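Local coordinates for thermoresistant glucokinase (Janibacter sp. HTCC2649, PDB 4EUN), which probably catalyses the ATP-dependent phosphorylation of gluconate to 6-phosphogluconate, at residues P28-V33 against L191-A196; M35-S40 against E136-R141; S40-I45 against L129-P134. All blocks are in the same frame, centred on the assembly; numbering follows the deposited sequence. Where two conformers were deposited one is given.

Interaction 1: residues P28-V33 against L191-A196; sequences PTRHVV and LDIAPA
R30 meets L191 and I193 at the point where the first strand of the parallel sheet of this P-loop kinase fold begins and its last helix, 180-191, ends. The R30 chain can be followed outward. CB and CG both lie 3.9 Å from I193 CD1. The chain then bends at chi2 and chi3 (-65° and -61°), which folds the guanidinium back over the same methyl group. I193 CD1 sits over the centre of one guanidinium face, 3.8 Å above the plane. At the tip, NH1 and NH2 of R30 each donate to L191 O, both at 3.0 Å, so the guanidinium meets this one oxygen end-on, through both terminal nitrogens. The NH2 bond lies in the carbonyl plane on a lone pair, while NH1 is tilted from that plane. D127 on strand 127-132 forms a salt bridge with R30 NH2, which probably helps fix the rotation of the group. D192 has positive phi and turns the chain out of the helix. Deeper in, V32 CG2 and L191 CD2 meet tip to tip at 3.7 Å. At the outer edge a water in the guanidinium plane accepts from R30 NH1 (2.9 Å) and from A194 N (3.1 Å).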
ATOM      1  N   PRO A  28      -5.844  -6.372  22.619  1.00 62.72           N
ATOM      2  CA  PRO A  28      -4.690  -5.553  22.251  1.00 55.06           C
ATOM      3  C   PRO A  28      -4.602  -5.357  20.743  1.00 45.17           C
ATOM      4  O   PRO A  28      -5.138  -6.166  19.981  1.00 43.61           O
ATOM      5  CB  PRO A  28      -3.509  -6.389  22.728  1.00 54.18           C
ATOM      6  CG  PRO A  28      -4.038  -7.105  23.927  1.00 61.21           C
ATOM      7  CD  PRO A  28      -5.504  -7.364  23.652  1.00 70.15           C
ATOM      8  N   THR A  29      -3.926  -4.298  20.308  1.00 36.16           N
ATOM      9  CA  THR A  29      -3.755  -4.072  18.884  1.00 28.99           C
ATOM     10  C   THR A  29      -2.626  -4.943  18.378  1.00 30.32           C
ATOM     11  O   THR A  29      -1.768  -5.366  19.155  1.00 32.67           O
ATOM     12  CB  THR A  29      -3.509  -2.593  18.543  1.00 30.17           C
ATOM     13  OG1 THR A  29      -2.330  -2.129  19.207  1.00 29.51           O
ATOM     14  CG2 THR A  29      -4.699  -1.746  18.991  1.00 30.41           C
ATOM     15  N   ARG A  30      -2.640  -5.232  17.083  1.00 26.95           N
ATOM     16  CA  ARG A  30      -1.599  -6.056  16.481  1.00 23.37           C
ATOM     17  C   ARG A  30      -0.906  -5.263  15.400  1.00 22.68           C
ATOM     18  O   ARG A  30      -1.526  -4.428  14.728  1.00 24.48           O
ATOM     19  CB  ARG A  30      -2.199  -7.321  15.871  1.00 25.40           C
ATOM     20  CG  ARG A  30      -2.912  -8.216  16.869  1.00 27.80           C
ATOM     21  CD  ARG A  30      -1.946  -8.783  17.898  1.00 27.44           C
ATOM     22  NE  ARG A  30      -0.915  -9.602  17.262  1.00 27.72           N
ATOM     23  CZ  ARG A  30      -1.062 -10.889  16.956  1.00 29.27           C
ATOM     24  NH1 ARG A  30      -2.198 -11.515  17.219  1.00 31.68           N
ATOM     25  NH2 ARG A  30      -0.070 -11.549  16.375  1.00 28.61           N
ATOM     26  N   HIS A  31       0.385  -5.525  15.221  1.00 21.82           N
ATOM     27  CA  HIS A  31       1.172  -4.780  14.258  1.00 19.19           C
ATOM     28  C   HIS A  31       2.142  -5.713  13.577  1.00 21.59           C
ATOM     29  O   HIS A  31       3.014  -6.292  14.220  1.00 25.71           O
ATOM     30  CB  HIS A  31       1.868  -3.607  14.958  1.00 22.25           C
ATOM     31  CG  HIS A  31       0.903  -2.768  15.733  1.00 24.72           C
ATOM     32  ND1 HIS A  31       0.144  -1.784  15.137  1.00 23.26           N
ATOM     33  CD2 HIS A  31       0.498  -2.828  17.023  1.00 25.27           C
ATOM     34  CE1 HIS A  31      -0.672  -1.258  16.037  1.00 21.40           C
ATOM     35  NE2 HIS A  31      -0.475  -1.870  17.185  1.00 23.88           N
ATOM     36  N   VAL A  32       1.949  -5.869  12.273  1.00 19.43           N
ATOM     37  CA  VAL A  32       2.678  -6.863  11.495  1.00 19.41           C
ATOM     38  C   VAL A  32       3.545  -6.143  10.486  1.00 19.87           C
ATOM     39  O   VAL A  32       3.128  -5.153   9.896  1.00 18.80           O
ATOM     40  CB  VAL A  32       1.693  -7.807  10.755  1.00 21.33           C
ATOM     41  CG1 VAL A  32       2.448  -8.883   9.975  1.00 22.01           C
ATOM     42  CG2 VAL A  32       0.726  -8.451  11.745  1.00 22.74           C
ATOM     43  N   VAL A  33       4.766  -6.639  10.299  1.00 18.92           N
ATOM     44  CA  VAL A  33       5.647  -6.134   9.255  1.00 18.98           C
ATOM     45  C   VAL A  33       6.000  -7.283   8.328  1.00 19.81           C
ATOM     46  O   VAL A  33       6.501  -8.308   8.788  1.00 20.87           O
ATOM     47  CB  VAL A  33       6.948  -5.519   9.841  1.00 18.51           C
ATOM     48  CG1 VAL A  33       7.923  -5.161   8.721  1.00 21.06           C
ATOM     49  CG2 VAL A  33       6.611  -4.278  10.669  1.00 22.26           C
ATOM     50  N   LEU A 191      -0.086 -15.828  12.949  1.00 30.50           N
ATOM     51  CA  LEU A 191      -0.419 -14.542  13.559  1.00 28.99           C
ATOM     52  C   LEU A 191      -1.555 -14.664  14.566  1.00 35.44           C
ATOM     53  O   LEU A 191      -1.573 -13.967  15.582  1.00 36.17           O
ATOM     54  CB  LEU A 191      -0.808 -13.524  12.482  1.00 31.27           C
ATOM     55  CG  LEU A 191       0.325 -12.981  11.614  1.00 26.02           C
ATOM     56  CD1 LEU A 191      -0.232 -12.213  10.435  1.00 31.26           C
ATOM     57  CD2 LEU A 191       1.216 -12.084  12.452  1.00 27.55           C
ATOM     58  N   ASP A 192      -2.505 -15.546  14.263  1.00 38.51           N
ATOM     59  CA  ASP A 192      -3.683 -15.767  15.095  1.00 43.33           C
ATOM     60  C   ASP A 192      -4.322 -14.454  15.543  1.00 40.98           C
ATOM     61  O   ASP A 192      -4.538 -14.226  16.734  1.00 45.46           O
ATOM     62  CB  ASP A 192      -3.341 -16.641  16.301  1.00 47.85           C
ATOM     63  CG  ASP A 192      -4.576 -17.134  17.027  1.00 60.37           C
ATOM     64  OD1 ASP A 192      -5.652 -17.202  16.394  1.00 64.05           O
ATOM     65  OD2 ASP A 192      -4.472 -17.445  18.229  1.00 68.10           O
ATOM     66  N   ILE A 193      -4.600 -13.587  14.577  1.00 39.62           N
ATOM     67  CA  ILE A 193      -5.216 -12.301  14.859  1.00 40.75           C
ATOM     68  C   ILE A 193      -6.597 -12.555  15.426  1.00 45.29           C
ATOM     69  O   ILE A 193      -7.385 -13.292  14.837  1.00 48.10           O
ATOM     70  CB  ILE A 193      -5.351 -11.445  13.583  1.00 41.33           C
ATOM     71  CG1 ILE A 193      -3.989 -11.255  12.902  1.00 45.67           C
ATOM     72  CG2 ILE A 193      -5.992 -10.110  13.914  1.00 38.13           C
ATOM     73  CD1 ILE A 193      -3.021 -10.398  13.684  1.00 40.54           C
ATOM     74  N   ALA A 194      -6.881 -11.966  16.582  1.00 45.25           N
ATOM     75  CA  ALA A 194      -8.180 -12.154  17.221  1.00 52.11           C
ATOM     76  C   ALA A 194      -9.257 -11.569  16.321  1.00 56.77           C
ATOM     77  O   ALA A 194      -9.083 -10.476  15.781  1.00 53.46           O
ATOM     78  CB  ALA A 194      -8.206 -11.500  18.590  1.00 57.71           C
ATOM     79  N   PRO A 195     -10.376 -12.295  16.158  1.00 66.06           N
ATOM     80  CA  PRO A 195     -11.468 -11.887  15.264  1.00 68.51           C
ATOM     81  C   PRO A 195     -12.000 -10.500  15.606  1.00 66.56           C
ATOM     82  O   PRO A 195     -12.480  -9.782  14.729  1.00 63.39           O
ATOM     83  CB  PRO A 195     -12.551 -12.943  15.531  1.00 78.70           C
ATOM     84  CG  PRO A 195     -12.201 -13.536  16.865  1.00 75.42           C
ATOM     85  CD  PRO A 195     -10.705 -13.526  16.897  1.00 70.94           C
ATOM     86  N   ALA A 196     -11.901 -10.136  16.880  1.00 72.97           N
ATOM     87  CA  ALA A 196     -12.410  -8.862  17.371  1.00 71.85           C
ATOM     88  C   ALA A 196     -11.547  -7.669  16.955  1.00 61.13           C
ATOM     89  O   ALA A 196     -11.886  -6.522  17.247  1.00 65.37           O
ATOM     90  CB  ALA A 196     -12.568  -8.909  18.887  1.00 72.77           C
TER
HETATM   91  O   HOH W   1      -4.729 -10.727  18.425  1.00 33.38           O

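Interaction 2: residues M35-S40 against E136-R141; sequences MGVSGS and EVIKGR. With SO4 (sulfate ion), chain B.
V37 opens the contact with I138. Its CG2 touches two branches of the isoleucine, CD1 at 3.8 Å and CG2 at 3.9 Å, and the two side chains cross at about a right angle. With CG1 anti to the carbonyl carbon (chi1 -54°), V37 holds CG2 between its backbone N and carbonyl carbon. L155 and L159 of helix 155-161 also pack on this valine. The CB of S38 points away from helix 135-142, and its carbonyl makes the contact: S38 O lies 4.0 Å from I138 CG2.

V37 to S40 form a type II beta turn, with G39 at positive phi. The turn belongs to the loop between strand 31-35 and helix 42-53, which fits a P-loop (Walker A), the phosphate-binding motif of this kinase family. A sulfate, probably from the crystallisation liquor, sits in it and probably marks a phosphate position. G39 bonds on two sides through its backbone. Its N donates to sulfate O2 at 3.1 Å, nearly straight at 166°. Its O accepts from R141 NE at 2.9 Å, near the guanidinium plane, with the donor tilted from the carbonyl plane.

S40 O comes over one face of the R141 guanidinium, 3.5 Å above the plane and offset toward the rim. The S40 hydroxyl reaches back into the turn. OG donates to V37 O at 2.6 Å, in the carbonyl plane, and S40 N donates to the same oxygen at 3.3 Å.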
ATOM      1  N   MET A  35       8.503  -8.312   5.664  0.52 18.83           N
ATOM      2  CA  MET A  35       9.831  -7.854   5.320  0.52 20.85           C
ATOM      3  C   MET A  35      10.383  -8.752   4.222  0.52 20.80           C
ATOM      4  O   MET A  35      10.238  -9.959   4.276  0.52 23.40           O
ATOM      5  CB  MET A  35      10.706  -7.896   6.576  0.52 21.66           C
ATOM      6  CG  MET A  35      12.181  -8.029   6.322  0.52 26.27           C
ATOM      7  SD  MET A  35      13.124  -8.074   7.860  0.52 30.42           S
ATOM      8  CE  MET A  35      12.700  -9.676   8.552  0.52 22.23           C
ATOM      9  N   GLY A  36      10.989  -8.155   3.200  1.00 26.95           N
ATOM     10  CA  GLY A  36      11.616  -8.930   2.140  1.00 27.63           C
ATOM     11  C   GLY A  36      12.088  -7.982   1.067  1.00 30.20           C
ATOM     12  O   GLY A  36      11.646  -6.843   1.016  1.00 29.17           O
ATOM     13  N   VAL A  37      12.976  -8.438   0.199  1.00 28.55           N
ATOM     14  CA  VAL A  37      13.473  -7.546  -0.844  1.00 35.18           C
ATOM     15  C   VAL A  37      12.389  -7.221  -1.873  1.00 37.73           C
ATOM     16  O   VAL A  37      11.338  -7.856  -1.898  1.00 39.78           O
ATOM     17  CB  VAL A  37      14.719  -8.119  -1.549  1.00 33.83           C
ATOM     18  CG1 VAL A  37      15.788  -8.462  -0.521  1.00 32.78           C
ATOM     19  CG2 VAL A  37      14.360  -9.347  -2.380  1.00 37.14           C
ATOM     20  N   SER A  38      12.645  -6.216  -2.705  1.00 40.38           N
ATOM     21  CA  SER A  38      11.743  -5.880  -3.802  1.00 35.34           C
ATOM     22  C   SER A  38      11.556  -7.064  -4.744  1.00 34.96           C
ATOM     23  O   SER A  38      12.530  -7.721  -5.136  1.00 43.27           O
ATOM     24  CB  SER A  38      12.292  -4.694  -4.597  1.00 47.52           C
ATOM     25  OG  SER A  38      12.310  -3.518  -3.813  1.00 56.94           O
ATOM     26  N   GLY A  39      10.309  -7.324  -5.120  1.00 45.97           N
ATOM     27  CA  GLY A  39      10.020  -8.377  -6.075  1.00 44.89           C
ATOM     28  C   GLY A  39       9.839  -9.724  -5.408  1.00 35.60           C
ATOM     29  O   GLY A  39       9.757 -10.748  -6.083  1.00 46.63           O
ATOM     30  N   SER A  40       9.769  -9.718  -4.077  1.00 32.77           N
ATOM     31  CA  SER A  40       9.562 -10.943  -3.317  1.00 34.80           C
ATOM     32  C   SER A  40       8.076 -11.288  -3.173  1.00 36.77           C
ATOM     33  O   SER A  40       7.723 -12.438  -2.902  1.00 33.86           O
ATOM     34  CB  SER A  40      10.246 -10.858  -1.951  1.00 36.83           C
ATOM     35  OG  SER A  40       9.767  -9.766  -1.189  1.00 37.70           O
ATOM     36  N   GLU A 136      18.189 -16.424  -7.116  0.61 27.44           N
ATOM     37  CA  GLU A 136      17.894 -16.742  -8.511  0.61 29.24           C
ATOM     38  C   GLU A 136      16.388 -16.748  -8.791  0.61 27.04           C
ATOM     39  O   GLU A 136      15.954 -16.391  -9.891  0.61 32.88           O
ATOM     40  CB  GLU A 136      18.527 -18.078  -8.916  0.61 36.21           C
ATOM     41  CG  GLU A 136      18.356 -18.430 -10.389  0.61 49.01           C
ATOM     42  CD  GLU A 136      18.937 -17.381 -11.328  0.61 57.92           C
ATOM     43  OE1 GLU A 136      18.430 -17.259 -12.463  0.61 69.98           O
ATOM     44  OE2 GLU A 136      19.901 -16.684 -10.939  0.61 55.48           O
ATOM     45  N   VAL A 137      15.597 -17.141  -7.797  1.00 27.75           N
ATOM     46  CA  VAL A 137      14.138 -17.145  -7.944  1.00 30.31           C
ATOM     47  C   VAL A 137      13.611 -15.721  -7.918  1.00 30.74           C
ATOM     48  O   VAL A 137      12.707 -15.367  -8.681  1.00 31.12           O
ATOM     49  CB  VAL A 137      13.447 -17.971  -6.843  1.00 31.05           C
ATOM     50  CG1 VAL A 137      11.911 -17.889  -6.981  1.00 34.80           C
ATOM     51  CG2 VAL A 137      13.906 -19.415  -6.906  1.00 33.27           C
ATOM     52  N   ILE A 138      14.178 -14.908  -7.036  1.00 27.24           N
ATOM     53  CA  ILE A 138      13.803 -13.498  -6.955  1.00 24.90           C
ATOM     54  C   ILE A 138      14.111 -12.797  -8.277  1.00 30.01           C
ATOM     55  O   ILE A 138      13.263 -12.081  -8.813  1.00 29.05           O
ATOM     56  CB  ILE A 138      14.523 -12.778  -5.788  1.00 23.87           C
ATOM     57  CG1 ILE A 138      14.100 -13.409  -4.460  1.00 23.87           C
ATOM     58  CG2 ILE A 138      14.192 -11.281  -5.792  1.00 26.08           C
ATOM     59  CD1 ILE A 138      14.922 -12.986  -3.259  1.00 27.43           C
ATOM     60  N   LYS A 139      15.313 -13.019  -8.808  1.00 28.36           N
ATOM     61  CA  LYS A 139      15.698 -12.436 -10.095  1.00 28.01           C
ATOM     62  C   LYS A 139      14.777 -12.870 -11.233  1.00 32.72           C
ATOM     63  O   LYS A 139      14.463 -12.077 -12.122  1.00 41.31           O
ATOM     64  CB  LYS A 139      17.150 -12.784 -10.431  1.00 30.84           C
ATOM     65  CG  LYS A 139      18.159 -12.005  -9.603  1.00 37.58           C
ATOM     66  CD  LYS A 139      19.598 -12.194 -10.081  1.00 48.23           C
ATOM     67  CE  LYS A 139      20.208 -13.463  -9.520  1.00 49.01           C
ATOM     68  NZ  LYS A 139      21.707 -13.449  -9.537  1.00 41.89           N
ATOM     69  N   GLY A 140      14.351 -14.129 -11.206  1.00 35.31           N
ATOM     70  CA  GLY A 140      13.436 -14.638 -12.212  1.00 39.43           C
ATOM     71  C   GLY A 140      12.069 -13.984 -12.128  1.00 43.56           C
ATOM     72  O   GLY A 140      11.429 -13.740 -13.151  1.00 49.77           O
ATOM     73  N   ARG A 141      11.614 -13.703 -10.910  1.00 35.38           N
ATOM     74  CA  ARG A 141      10.336 -13.010 -10.725  1.00 34.23           C
ATOM     75  C   ARG A 141      10.399 -11.613 -11.339  1.00 39.07           C
ATOM     76  O   ARG A 141       9.498 -11.201 -12.066  1.00 43.92           O
ATOM     77  CB  ARG A 141       9.980 -12.907  -9.233  1.00 35.02           C
ATOM     78  CG  ARG A 141       9.567 -14.228  -8.581  1.00 43.74           C
ATOM     79  CD  ARG A 141       9.374 -14.084  -7.065  1.00 43.30           C
ATOM     80  NE  ARG A 141       8.322 -13.126  -6.726  1.00 42.47           N
ATOM     81  CZ  ARG A 141       7.044 -13.452  -6.555  1.00 53.49           C
ATOM     82  NH1 ARG A 141       6.660 -14.716  -6.683  1.00 57.42           N
ATOM     83  NH2 ARG A 141       6.149 -12.519  -6.254  1.00 57.62           N
TER
HETATM   84  S   SO4 B 201       7.124  -6.657  -3.606  1.00 48.39           S
HETATM   85  O1  SO4 B 201       8.010  -7.033  -2.511  1.00 36.09           O
HETATM   86  O2  SO4 B 201       7.797  -5.658  -4.423  1.00 58.62           O
HETATM   87  O3  SO4 B 201       5.889  -6.109  -3.062  1.00 44.60           O
HETATM   88  O4  SO4 B 201       6.803  -7.810  -4.432  1.00 44.07           O

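Interaction 3: residues S40-I45 against L129-P134; sequences SGKTTI and LHLDGP. With SO4 (sulfate ion), chain B.
L131 carries its CG anti to the backbone N (chi1 -172°), and chi2 of 65° then places CD2 against the start of helix 42-53. I45, with CG1 anti to its carbonyl carbon (chi1 -55°), brings that branch to the same leucine. The contact joins the helix that follows the P-loop to strand 127-132 of the sheet. L131 CD2 lies against backbone: it is 3.2 Å from S40 O and 3.3 Å from G41 C, which is tight packing. The I45 and L131 side chains cross obliquely, with I45 CG1 3.9 Å from L131 CD2. L129 CD1 makes a looser contact with I45 CG2, at 4.5 Å. L174 and L183 complete the apolar layer around I45 and L131.

The same helix start also holds the sulfate, as a Walker A loop would hold a phosphate. G41 occupies the N-cap position, and its N donates to sulfate O4 at 2.7 Å. K42 N gives a weak bond to sulfate O1, and T43 N donates to O3. The amides and the helix end would favour an anion here. The K42 chain bends at chi3 and chi4 and curls round sulfate O1. G36 O takes a further bond from K42 NZ, which probably helps to fix the ammonium. The aliphatic part of K42 meets the leucine, with CG 4.0 Å from L131 CD2, while its NZ donates to sulfate O1 at 2.7 Å.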
ATOM      1  N   SER A  40       9.769  -9.718  -4.077  1.00 32.77           N
ATOM      2  CA  SER A  40       9.562 -10.943  -3.317  1.00 34.80           C
ATOM      3  C   SER A  40       8.076 -11.288  -3.173  1.00 36.77           C
ATOM      4  O   SER A  40       7.723 -12.438  -2.902  1.00 33.86           O
ATOM      5  CB  SER A  40      10.246 -10.858  -1.951  1.00 36.83           C
ATOM      6  OG  SER A  40       9.767  -9.766  -1.189  1.00 37.70           O
ATOM      7  N   GLY A  41       7.208 -10.295  -3.363  1.00 36.67           N
ATOM      8  CA  GLY A  41       5.770 -10.520  -3.307  1.00 38.37           C
ATOM      9  C   GLY A  41       5.130 -10.050  -2.013  1.00 34.59           C
ATOM     10  O   GLY A  41       4.070 -10.552  -1.616  1.00 32.44           O
ATOM     11  N   LYS A  42       5.770  -9.087  -1.354  1.00 28.85           N
ATOM     12  CA  LYS A  42       5.332  -8.637  -0.032  1.00 31.49           C
ATOM     13  C   LYS A  42       3.952  -8.010  -0.044  1.00 34.76           C
ATOM     14  O   LYS A  42       3.164  -8.191   0.891  1.00 29.19           O
ATOM     15  CB  LYS A  42       6.308  -7.608   0.534  1.00 27.71           C
ATOM     16  CG  LYS A  42       7.683  -8.119   0.850  1.00 35.12           C
ATOM     17  CD  LYS A  42       8.466  -7.015   1.528  1.00 33.40           C
ATOM     18  CE  LYS A  42       8.522  -5.756   0.667  1.00 31.51           C
ATOM     19  NZ  LYS A  42       9.459  -5.935  -0.472  1.00 31.14           N
ATOM     20  N   THR A  43       3.671  -7.242  -1.090  1.00 31.69           N
ATOM     21  CA  THR A  43       2.384  -6.566  -1.191  1.00 30.17           C
ATOM     22  C   THR A  43       1.240  -7.574  -1.258  1.00 30.85           C
ATOM     23  O   THR A  43       0.236  -7.421  -0.564  1.00 30.47           O
ATOM     24  CB  THR A  43       2.344  -5.603  -2.391  1.00 35.52           C
ATOM     25  OG1 THR A  43       3.351  -4.598  -2.218  1.00 36.25           O
ATOM     26  CG2 THR A  43       0.982  -4.935  -2.494  1.00 36.99           C
ATOM     27  N   THR A  44       1.406  -8.614  -2.072  1.00 32.97           N
ATOM     28  CA  THR A  44       0.400  -9.670  -2.185  1.00 36.04           C
ATOM     29  C   THR A  44       0.118 -10.357  -0.842  1.00 32.58           C
ATOM     30  O   THR A  44      -1.038 -10.559  -0.470  1.00 35.41           O
ATOM     31  CB  THR A  44       0.799 -10.711  -3.257  1.00 34.58           C
ATOM     32  OG1 THR A  44       0.819 -10.080  -4.546  1.00 39.88           O
ATOM     33  CG2 THR A  44      -0.191 -11.854  -3.285  1.00 38.29           C
ATOM     34  N   ILE A  45       1.175 -10.706  -0.113  1.00 27.25           N
ATOM     35  CA  ILE A  45       1.029 -11.328   1.198  1.00 23.46           C
ATOM     36  C   ILE A  45       0.365 -10.385   2.205  1.00 27.64           C
ATOM     37  O   ILE A  45      -0.587 -10.767   2.887  1.00 28.99           O
ATOM     38  CB  ILE A  45       2.397 -11.811   1.756  1.00 27.50           C
ATOM     39  CG1 ILE A  45       3.088 -12.751   0.761  1.00 33.41           C
ATOM     40  CG2 ILE A  45       2.214 -12.486   3.107  1.00 27.12           C
ATOM     41  CD1 ILE A  45       2.251 -13.962   0.375  1.00 37.91           C
ATOM     42  N   LEU A 129       6.763 -11.062   9.285  1.00 20.13           N
ATOM     43  CA  LEU A 129       6.676 -12.119   8.286  1.00 18.15           C
ATOM     44  C   LEU A 129       7.830 -11.880   7.328  1.00 19.40           C
ATOM     45  O   LEU A 129       7.867 -10.883   6.607  1.00 18.88           O
ATOM     46  CB  LEU A 129       5.336 -12.067   7.545  1.00 19.71           C
ATOM     47  CG  LEU A 129       4.072 -12.122   8.403  1.00 21.39           C
ATOM     48  CD1 LEU A 129       2.852 -11.912   7.519  1.00 20.98           C
ATOM     49  CD2 LEU A 129       3.970 -13.441   9.152  1.00 26.33           C
ATOM     50  N   HIS A 130       8.794 -12.787   7.339  1.00 19.32           N
ATOM     51  CA  HIS A 130       9.993 -12.626   6.519  1.00 19.98           C
ATOM     52  C   HIS A 130       9.842 -13.416   5.215  1.00 22.23           C
ATOM     53  O   HIS A 130       9.957 -14.640   5.205  1.00 21.68           O
ATOM     54  CB  HIS A 130      11.209 -13.100   7.313  1.00 20.72           C
ATOM     55  CG  HIS A 130      12.487 -13.115   6.537  1.00 20.71           C
ATOM     56  ND1 HIS A 130      13.610 -13.771   6.996  1.00 20.66           N
ATOM     57  CD2 HIS A 130      12.830 -12.556   5.351  1.00 22.15           C
ATOM     58  CE1 HIS A 130      14.587 -13.628   6.117  1.00 22.75           C
ATOM     59  NE2 HIS A 130      14.144 -12.903   5.109  1.00 21.42           N
ATOM     60  N   LEU A 131       9.554 -12.701   4.128  1.00 20.64           N
ATOM     61  CA  LEU A 131       9.312 -13.313   2.829  1.00 19.09           C
ATOM     62  C   LEU A 131      10.630 -13.364   2.075  1.00 25.49           C
ATOM     63  O   LEU A 131      11.254 -12.329   1.815  1.00 25.49           O
ATOM     64  CB  LEU A 131       8.282 -12.487   2.055  1.00 23.25           C
ATOM     65  CG  LEU A 131       7.723 -13.010   0.731  1.00 28.20           C
ATOM     66  CD1 LEU A 131       6.914 -14.275   0.928  1.00 25.87           C
ATOM     67  CD2 LEU A 131       6.850 -11.934   0.134  1.00 29.00           C
ATOM     68  N   ASP A 132      11.076 -14.566   1.734  1.00 21.90           N
ATOM     69  CA  ASP A 132      12.393 -14.681   1.153  1.00 22.70           C
ATOM     70  C   ASP A 132      12.574 -15.993   0.411  1.00 21.89           C
ATOM     71  O   ASP A 132      11.730 -16.886   0.475  1.00 24.36           O
ATOM     72  CB  ASP A 132      13.432 -14.541   2.258  1.00 23.55           C
ATOM     73  CG  ASP A 132      14.695 -13.871   1.788  1.00 26.38           C
ATOM     74  OD1 ASP A 132      14.965 -13.874   0.570  1.00 33.74           O
ATOM     75  OD2 ASP A 132      15.424 -13.331   2.640  1.00 21.30           O
ATOM     76  N   GLY A 133      13.686 -16.095  -0.298  1.00 22.68           N
ATOM     77  CA  GLY A 133      13.982 -17.289  -1.064  1.00 25.47           C
ATOM     78  C   GLY A 133      15.300 -17.103  -1.771  1.00 22.02           C
ATOM     79  O   GLY A 133      15.989 -16.103  -1.564  1.00 24.83           O
ATOM     80  N   PRO A 134      15.680 -18.085  -2.597  1.00 23.14           N
ATOM     81  CA  PRO A 134      16.952 -17.999  -3.311  1.00 26.25           C
ATOM     82  C   PRO A 134      16.996 -16.788  -4.234  1.00 24.72           C
ATOM     83  O   PRO A 134      16.011 -16.477  -4.896  1.00 25.49           O
ATOM     84  CB  PRO A 134      16.967 -19.284  -4.146  1.00 32.84           C
ATOM     85  CG  PRO A 134      16.038 -20.212  -3.442  1.00 27.88           C
ATOM     86  CD  PRO A 134      14.946 -19.323  -2.902  1.00 26.65           C
TER
HETATM   87  S   SO4 B 201       7.124  -6.657  -3.606  1.00 48.39           S
HETATM   88  O1  SO4 B 201       8.010  -7.033  -2.511  1.00 36.09           O
HETATM   89  O2  SO4 B 201       7.797  -5.658  -4.423  1.00 58.62           O
HETATM   90  O3  SO4 B 201       5.889  -6.109  -3.062  1.00 44.60           O
HETATM   91  O4  SO4 B 201       6.803  -7.810  -4.432  1.00 44.07           O

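How the interactions relate
Interaction 3 is the buried contact; interactions 1 and 2 are partly buried and lie on opposite sides of the chain's centre, about 26 Å apart between centres. Interaction 1 lies on strand 31-35, interaction 3 on its neighbour 127-132, and interaction 2 on the loop and helix that follow these strands. In interaction 1 an arginine bonds the end of the last helix. Interactions 2 and 3 share S40 and one sulfate, with centres about 8 Å apart. Interaction 2 combines an arginine bond with a valine–isoleucine contact; interaction 3 is mainly apolar, with no hydrogen bond across. L129 links interactions 1 and 3, packing on V32 and L191.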